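Local coordinates for zona occludens toxin N-terminal domain-containing protein (Neisseria meningitidis MC58, PDB 2R2A), which is of unknown function but has an N-terminal domain of the P-loop NTPase fold that probably binds a nucleotide, at residues 5-10 with 142-147; 88-93 with 125-130. One frame throughout, in Å; residues are numbered along the deposited sequence. Where two conformers were deposited one is given.

Contact 1. Residues 5-10 with 142-147; sequences AEICLI and TLVRKH
In the central sheet of this P-loop NTPase fold, Ile7, Cys8 and Leu9 of strand 7-11, the strand that leads to the presumed Walker A loop, lie against Val144, Lys146 and His147. The paired chains run broadly parallel. Segment 142-147 turns a corner at Arg145, and the regular parallel pairing is that of Leu9 with His147. Two nearly straight backbone bonds hold the two segments together. Arg145 N donates to Ile7 O (3.0 Å), and Leu9 N donates to Lys146 O (2.8 Å). A water bridges the start of the contact by accepting from Ile7 N and donating to Leu143 O. Just past the corner, Lys146 N is buried and has no partner in the model.

On one face of the sheet, Cys8 SG packs against Lys146 CE. The Glu6 carboxylate crosses the lysine chain at a slant, with OE2 3.5 Å from Lys146 CB. This is no salt bridge, since Lys146 NZ stays 4.8 Å from Glu6 OE2. A bend at chi3 (82°) turns the lysine chain, and its NZ is hydrogen-bonded to Tyr148 OH. On the opposite face, with Leu9, Ile7 CD1 touches Leu143 CB at 3.8 Å. Ile7 CG2 meets Val144 CG2, and Val144 CG1 packs on Leu9 CB.

On that same face Leu9 and His147 point the same way. In both, CG lies opposite the backbone N (chi1 172° and 176°), which sets the leucine branch alongside the imidazole. His147 ND1 makes a weak hydrogen bond to Leu9 O, while NE2 lies at weak hydrogen-bonding range of Ala167 O. Leu9 CD2 sits over the centre of the imidazole, 3.6 Å from its centroid, in a CH-pi contact.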
ATOM      1  N   ALA A   5       6.183 -12.455   1.842  1.00 36.11           N
ATOM      2  CA  ALA A   5       5.521 -11.251   1.381  1.00 33.44           C
ATOM      3  C   ALA A   5       4.037 -11.240   1.747  1.00 32.12           C
ATOM      4  O   ALA A   5       3.371 -12.291   1.785  1.00 30.46           O
ATOM      5  CB  ALA A   5       5.707 -11.092  -0.118  1.00 33.73           C
ATOM      6  N   GLU A   6       3.515 -10.049   2.013  1.00 29.70           N
ATOM      7  CA  GLU A   6       2.090  -9.942   2.245  1.00 29.40           C
ATOM      8  C   GLU A   6       1.527  -8.642   1.643  1.00 25.74           C
ATOM      9  O   GLU A   6       2.293  -7.800   1.167  1.00 24.52           O
ATOM     10  CB  GLU A   6       1.778 -10.100   3.751  1.00 29.61           C
ATOM     11  CG  GLU A   6       1.968  -8.838   4.580  1.00 33.33           C
ATOM     12  CD  GLU A   6       1.438  -8.965   6.017  1.00 34.11           C
ATOM     13  OE1 GLU A   6       1.115 -10.096   6.453  1.00 39.76           O
ATOM     14  OE2 GLU A   6       1.363  -7.926   6.715  1.00 39.69           O
ATOM     15  N   ILE A   7       0.199  -8.544   1.633  1.00 23.50           N
ATOM     16  CA  ILE A   7      -0.511  -7.331   1.239  1.00 21.59           C
ATOM     17  C   ILE A   7      -1.161  -6.706   2.476  1.00 20.18           C
ATOM     18  O   ILE A   7      -1.941  -7.344   3.186  1.00 19.21           O
ATOM     19  CB  ILE A   7      -1.602  -7.555   0.170  1.00 22.18           C
ATOM     20  CG1 ILE A   7      -0.994  -8.210  -1.075  1.00 22.63           C
ATOM     21  CG2 ILE A   7      -2.289  -6.183  -0.168  1.00 21.17           C
ATOM     22  CD1 ILE A   7      -2.006  -8.456  -2.187  1.00 22.48           C
ATOM     23  N   CYS A   8      -0.818  -5.448   2.691  1.00 18.45           N
ATOM     24  CA  CYS A   8      -1.268  -4.670   3.837  1.00 17.41           C
ATOM     25  C   CYS A   8      -2.122  -3.516   3.323  1.00 16.94           C
ATOM     26  O   CYS A   8      -1.714  -2.783   2.398  1.00 17.76           O
ATOM     27  CB  CYS A   8      -0.053  -4.131   4.595  1.00 17.15           C
ATOM     28  SG  CYS A   8      -0.490  -3.010   5.960  1.00 21.11           S
ATOM     29  N   LEU A   9      -3.283  -3.335   3.949  1.00 16.00           N
ATOM     30  CA  LEU A   9      -4.213  -2.250   3.614  1.00 14.58           C
ATOM     31  C   LEU A   9      -4.235  -1.172   4.722  1.00 14.64           C
ATOM     32  O   LEU A   9      -4.324  -1.507   5.921  1.00 15.06           O
ATOM     33  CB  LEU A   9      -5.601  -2.836   3.404  1.00 14.24           C
ATOM     34  CG  LEU A   9      -6.790  -1.886   3.223  1.00 13.64           C
ATOM     35  CD1 LEU A   9      -6.642  -0.987   1.981  1.00 15.90           C
ATOM     36  CD2 LEU A   9      -8.100  -2.679   3.126  1.00 14.06           C
ATOM     37  N   ILE A  10      -4.147   0.104   4.339  1.00 13.67           N
ATOM     38  CA  ILE A  10      -4.279   1.165   5.305  1.00 15.83           C
ATOM     39  C   ILE A  10      -5.435   2.064   4.829  1.00 14.53           C
ATOM     40  O   ILE A  10      -5.408   2.581   3.712  1.00 14.97           O
ATOM     41  CB  ILE A  10      -2.998   1.957   5.487  1.00 16.85           C
ATOM     42  CG1 ILE A  10      -1.819   1.086   6.014  1.00 17.18           C
ATOM     43  CG2 ILE A  10      -3.303   3.111   6.479  1.00 15.80           C
ATOM     44  CD1 ILE A  10      -0.399   1.732   5.753  1.00 19.29           C
ATOM     45  N   THR A 142      -9.479  -9.607  -0.872  1.00 18.73           N
ATOM     46  CA  THR A 142      -9.447 -10.999  -0.402  0.60 19.07           C
ATOM     47  C   THR A 142      -8.036 -11.455  -0.001  1.00 18.55           C
ATOM     48  O   THR A 142      -7.884 -12.366   0.806  1.00 18.69           O
ATOM     49  CB  THR A 142     -10.069 -11.978  -1.443  0.60 18.84           C
ATOM     50  OG1 THR A 142     -10.476 -13.182  -0.789  0.60 20.57           O
ATOM     51  CG2 THR A 142      -9.065 -12.333  -2.543  0.60 19.55           C
ATOM     52  N   LEU A 143      -7.019 -10.829  -0.583  1.00 17.70           N
ATOM     53  CA  LEU A 143      -5.619 -11.195  -0.339  1.00 17.74           C
ATOM     54  C   LEU A 143      -4.961 -10.463   0.829  1.00 17.53           C
ATOM     55  O   LEU A 143      -3.848 -10.816   1.243  1.00 18.67           O
ATOM     56  CB  LEU A 143      -4.801 -10.954  -1.599  1.00 18.22           C
ATOM     57  CG  LEU A 143      -5.238 -11.744  -2.819  1.00 16.91           C
ATOM     58  CD1 LEU A 143      -4.637 -11.018  -3.988  1.00 20.22           C
ATOM     59  CD2 LEU A 143      -4.822 -13.235  -2.745  1.00 18.39           C
ATOM     60  N   VAL A 144      -5.647  -9.477   1.382  1.00 16.25           N
ATOM     61  CA  VAL A 144      -5.081  -8.643   2.447  1.00 16.61           C
ATOM     62  C   VAL A 144      -4.917  -9.495   3.683  1.00 16.18           C
ATOM     63  O   VAL A 144      -5.841 -10.238   4.036  1.00 16.71           O
ATOM     64  CB  VAL A 144      -6.019  -7.427   2.757  1.00 17.28           C
ATOM     65  CG1 VAL A 144      -5.568  -6.711   4.072  1.00 16.70           C
ATOM     66  CG2 VAL A 144      -6.066  -6.486   1.557  1.00 17.15           C
ATOM     67  N   ARG A 145      -3.757  -9.406   4.328  1.00 15.57           N
ATOM     68  CA  ARG A 145      -3.471 -10.154   5.576  1.00 16.90           C
ATOM     69  C   ARG A 145      -3.160  -9.226   6.763  1.00 16.29           C
ATOM     70  O   ARG A 145      -2.898  -9.683   7.870  1.00 14.30           O
ATOM     71  CB  ARG A 145      -2.347 -11.185   5.364  1.00 17.28           C
ATOM     72  CG  ARG A 145      -2.835 -12.413   4.605  1.00 19.08           C
ATOM     73  CD  ARG A 145      -1.806 -13.564   4.695  1.00 29.26           C
ATOM     74  NE  ARG A 145      -2.023 -14.568   3.653  1.00 34.65           N
ATOM     75  CZ  ARG A 145      -2.452 -15.814   3.868  1.00 37.66           C
ATOM     76  NH1 ARG A 145      -2.716 -16.240   5.109  1.00 36.29           N
ATOM     77  NH2 ARG A 145      -2.605 -16.638   2.833  1.00 38.67           N
ATOM     78  N   LYS A 146      -3.193  -7.919   6.512  1.00 16.45           N
ATOM     79  CA  LYS A 146      -3.109  -6.928   7.588  1.00 18.29           C
ATOM     80  C   LYS A 146      -3.868  -5.661   7.157  1.00 16.47           C
ATOM     81  O   LYS A 146      -3.617  -5.104   6.093  1.00 16.59           O
ATOM     82  CB  LYS A 146      -1.640  -6.624   7.976  1.00 17.91           C
ATOM     83  CG  LYS A 146      -1.485  -5.510   9.047  1.00 21.06           C
ATOM     84  CD  LYS A 146      -0.147  -5.597   9.814  1.00 22.92           C
ATOM     85  CE  LYS A 146       1.070  -4.957   9.070  1.00 28.35           C
ATOM     86  NZ  LYS A 146       2.259  -4.506   9.990  1.00 23.88           N
ATOM     87  N   HIS A 147      -4.831  -5.216   7.958  1.00 15.45           N
ATOM     88  CA  HIS A 147      -5.605  -4.016   7.613  1.00 15.08           C
ATOM     89  C   HIS A 147      -5.521  -3.057   8.790  1.00 16.05           C
ATOM     90  O   HIS A 147      -5.836  -3.443   9.887  1.00 15.27           O
ATOM     91  CB  HIS A 147      -7.041  -4.426   7.263  1.00 15.61           C
ATOM     92  CG  HIS A 147      -8.016  -3.326   6.967  1.00 16.40           C
ATOM     93  ND1 HIS A 147      -7.673  -2.015   6.698  1.00 18.30           N
ATOM     94  CD2 HIS A 147      -9.363  -3.394   6.804  1.00 14.40           C
ATOM     95  CE1 HIS A 147      -8.762  -1.320   6.409  1.00 12.10           C
ATOM     96  NE2 HIS A 147      -9.798  -2.141   6.477  1.00 19.27           N
TER
HETATM   97  O   HOH W   1      -1.180 -10.951   2.047  1.00 33.48           O

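Contact 2. Residues 88-93 with 125-130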
ATOM      1  N   GLY A  88      11.524  -9.405  -5.046  1.00 28.49           N
ATOM      2  CA  GLY A  88      11.665  -9.090  -3.633  1.00 28.13           C
ATOM      3  C   GLY A  88      11.498  -7.609  -3.311  1.00 27.22           C
ATOM      4  O   GLY A  88      11.970  -7.135  -2.278  1.00 27.20           O
ATOM      5  N   SER A  89      10.814  -6.868  -4.177  1.00 26.74           N
ATOM      6  CA  SER A  89      10.692  -5.425  -3.966  1.00 25.02           C
ATOM      7  C   SER A  89       9.455  -5.127  -3.115  1.00 23.51           C
ATOM      8  O   SER A  89       8.683  -6.034  -2.795  1.00 21.81           O
ATOM      9  CB  SER A  89      10.689  -4.665  -5.314  1.00 26.47           C
ATOM     10  OG  SER A  89       9.611  -5.061  -6.137  1.00 28.15           O
ATOM     11  N   ILE A  90       9.277  -3.863  -2.782  1.00 20.80           N
ATOM     12  CA  ILE A  90       8.155  -3.413  -1.961  1.00 20.85           C
ATOM     13  C   ILE A  90       7.351  -2.383  -2.757  1.00 20.31           C
ATOM     14  O   ILE A  90       7.927  -1.439  -3.300  1.00 21.91           O
ATOM     15  CB  ILE A  90       8.724  -2.770  -0.641  1.00 20.03           C
ATOM     16  CG1 ILE A  90       9.511  -3.793   0.196  1.00 17.75           C
ATOM     17  CG2 ILE A  90       7.559  -2.118   0.204  1.00 19.16           C
ATOM     18  CD1 ILE A  90      10.253  -3.216   1.436  1.00 19.66           C
ATOM     19  N   VAL A  91       6.015  -2.510  -2.800  1.00 21.33           N
ATOM     20  CA  VAL A  91       5.245  -1.594  -3.629  1.00 21.41           C
ATOM     21  C   VAL A  91       4.292  -0.871  -2.683  1.00 21.01           C
ATOM     22  O   VAL A  91       3.648  -1.537  -1.894  1.00 20.87           O
ATOM     23  CB  VAL A  91       4.428  -2.382  -4.682  1.00 21.09           C
ATOM     24  CG1 VAL A  91       3.493  -1.468  -5.414  1.00 23.90           C
ATOM     25  CG2 VAL A  91       5.363  -3.138  -5.700  1.00 24.09           C
ATOM     26  N   ILE A  92       4.249   0.463  -2.714  1.00 20.69           N
ATOM     27  CA  ILE A  92       3.334   1.230  -1.834  1.00 20.85           C
ATOM     28  C   ILE A  92       2.498   2.125  -2.747  1.00 20.82           C
ATOM     29  O   ILE A  92       3.056   2.998  -3.458  1.00 21.22           O
ATOM     30  CB  ILE A  92       4.105   2.127  -0.813  1.00 19.89           C
ATOM     31  CG1 ILE A  92       5.050   1.244   0.036  1.00 22.34           C
ATOM     32  CG2 ILE A  92       3.130   2.997   0.024  1.00 20.10           C
ATOM     33  CD1 ILE A  92       6.159   2.043   0.820  1.00 20.89           C
ATOM     34  N   VAL A  93       1.181   1.914  -2.746  1.00 20.63           N
ATOM     35  CA  VAL A  93       0.356   2.623  -3.709  1.00 19.98           C
ATOM     36  C   VAL A  93      -0.589   3.489  -2.891  1.00 20.86           C
ATOM     37  O   VAL A  93      -1.426   2.984  -2.152  1.00 19.75           O
ATOM     38  CB  VAL A  93      -0.378   1.641  -4.651  1.00 20.68           C
ATOM     39  CG1 VAL A  93      -1.367   2.375  -5.527  1.00 20.07           C
ATOM     40  CG2 VAL A  93       0.652   0.886  -5.568  1.00 19.58           C
ATOM     41  N   ASP A 125       6.243  -7.413  -1.372  1.00 25.67           N
ATOM     42  CA  ASP A 125       5.351  -6.849  -0.344  1.00 24.48           C
ATOM     43  C   ASP A 125       4.595  -5.657  -0.900  1.00 22.58           C
ATOM     44  O   ASP A 125       5.156  -4.825  -1.589  1.00 22.32           O
ATOM     45  CB  ASP A 125       6.121  -6.478   0.908  1.00 24.78           C
ATOM     46  CG  ASP A 125       6.370  -7.684   1.800  1.00 27.05           C
ATOM     47  OD1 ASP A 125       5.469  -8.019   2.604  1.00 27.77           O
ATOM     48  OD2 ASP A 125       7.443  -8.310   1.678  1.00 26.06           O
ATOM     49  N   ILE A 126       3.301  -5.575  -0.620  1.00 21.17           N
ATOM     50  CA  ILE A 126       2.494  -4.535  -1.207  1.00 21.18           C
ATOM     51  C   ILE A 126       1.755  -3.822  -0.073  1.00 20.15           C
ATOM     52  O   ILE A 126       1.268  -4.481   0.829  1.00 21.46           O
ATOM     53  CB  ILE A 126       1.423  -5.142  -2.169  1.00 20.27           C
ATOM     54  CG1 ILE A 126       2.100  -5.891  -3.331  1.00 21.87           C
ATOM     55  CG2 ILE A 126       0.456  -4.018  -2.661  1.00 20.70           C
ATOM     56  CD1 ILE A 126       1.147  -6.811  -4.164  1.00 22.39           C
ATOM     57  N   PHE A 127       1.755  -2.491  -0.084  1.00 19.40           N
ATOM     58  CA  PHE A 127       0.909  -1.680   0.849  1.00 19.97           C
ATOM     59  C   PHE A 127      -0.041  -0.888  -0.032  1.00 19.79           C
ATOM     60  O   PHE A 127       0.413  -0.208  -0.958  1.00 19.86           O
ATOM     61  CB  PHE A 127       1.762  -0.698   1.640  1.00 19.89           C
ATOM     62  CG  PHE A 127       2.707  -1.360   2.588  1.00 19.68           C
ATOM     63  CD1 PHE A 127       2.351  -1.537   3.914  1.00 20.21           C
ATOM     64  CD2 PHE A 127       3.945  -1.874   2.128  1.00 20.76           C
ATOM     65  CE1 PHE A 127       3.225  -2.198   4.824  1.00 20.60           C
ATOM     66  CE2 PHE A 127       4.809  -2.553   3.023  1.00 22.30           C
ATOM     67  CZ  PHE A 127       4.462  -2.700   4.348  1.00 22.91           C
ATOM     68  N   VAL A 128      -1.343  -0.903   0.286  1.00 19.73           N
ATOM     69  CA  VAL A 128      -2.279  -0.068  -0.459  1.00 19.90           C
ATOM     70  C   VAL A 128      -2.985   0.843   0.543  1.00 18.87           C
ATOM     71  O   VAL A 128      -3.377   0.399   1.607  1.00 19.11           O
ATOM     72  CB  VAL A 128      -3.341  -0.897  -1.247  1.00 22.09           C
ATOM     73  CG1 VAL A 128      -2.718  -1.419  -2.587  1.00 22.82           C
ATOM     74  CG2 VAL A 128      -3.903  -2.029  -0.402  1.00 20.98           C
ATOM     75  N   LEU A 129      -2.998   2.137   0.248  1.00 17.75           N
ATOM     76  CA  LEU A 129      -3.657   3.124   1.098  1.00 17.94           C
ATOM     77  C   LEU A 129      -4.862   3.626   0.324  1.00 17.98           C
ATOM     78  O   LEU A 129      -4.785   3.843  -0.929  1.00 17.15           O
ATOM     79  CB  LEU A 129      -2.711   4.306   1.364  1.00 18.64           C
ATOM     80  CG  LEU A 129      -1.549   4.090   2.341  1.00 21.75           C
ATOM     81  CD1 LEU A 129      -0.603   3.077   1.791  1.00 25.17           C
ATOM     82  CD2 LEU A 129      -0.832   5.444   2.575  1.00 20.28           C
ATOM     83  N   THR A 130      -5.994   3.793   1.021  1.00 16.20           N
ATOM     84  CA  THR A 130      -7.116   4.350   0.300  1.00 18.02           C
ATOM     85  C   THR A 130      -8.027   4.898   1.391  1.00 16.24           C
ATOM     86  O   THR A 130      -7.769   4.661   2.585  1.00 16.56           O
ATOM     87  CB  THR A 130      -7.842   3.295  -0.628  1.00 17.98           C
ATOM     88  OG1 THR A 130      -8.905   3.956  -1.358  1.00 20.13           O
ATOM     89  CG2 THR A 130      -8.469   2.172   0.199  1.00 20.14           C
TER
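With chi1 near -60° in Ile90 and Ile92, CG1 lies opposite the carbonyl carbon and CG2 opposite the backbone N. Ile90 CG2 thus meets the edge of the Phe127 ring (chi1 -66°) at CE2, 4.0 Å away. Strand alternation puts all three side chains on one face of two parallel strands. Ile92 CG1 comes obliquely to Phe127 CD2 at 3.9 Å, and Ile92 CG2 meets Leu129 CD1. The other face carries Val91 beside Ile126 and Val93 beside Val128, in looser apolar contact.

Five backbone bonds alternate between the strands. Asp125 N donates to Ser89 O with a bent N-H...O angle of 141°. The other four are straighter; among them, Val91 N donates to Asp125 O (2.8 Å) and Leu129 N to Val93 O (3.0 Å). The Asp125 carboxylate is gripped at both oxygens: OD2 forms a salt bridge with Arg41, and OD1 accepts from Glu6 N.

The strands belong to a beta-alpha-beta unit, with helix 111-114 in the connection between them along the chain. Strand 90-93 also borders strand 43-45, strand 125-130 borders strand 7-11, and helix 18-28 covers Ile92 and Phe127 through Met22.

Contacts 1 and 2 are side-by-side parts of one sheet, their centres about 9 Å apart. Strands 7-11 and 125-130 are neighbours, so the order across the contacts is 90-93, 125-130, 7-11, 144-152. Probable backbone hydrogen bonds join them: Val128 N to Cys8 O and Ile10 N to Val128 O, both 2.9 Å. Along the chain, contact 2 is nested within the loop that contact 1 closes. Both approach the presumed Walker A motif, whose loop follows strand 7-11. The Leu129 side chain touches residues of the motif and is about 6 Å from a bound sulfate, probably from the crystallisation liquor, that may mark the phosphate pocket. His147 lies near those residues without touching them.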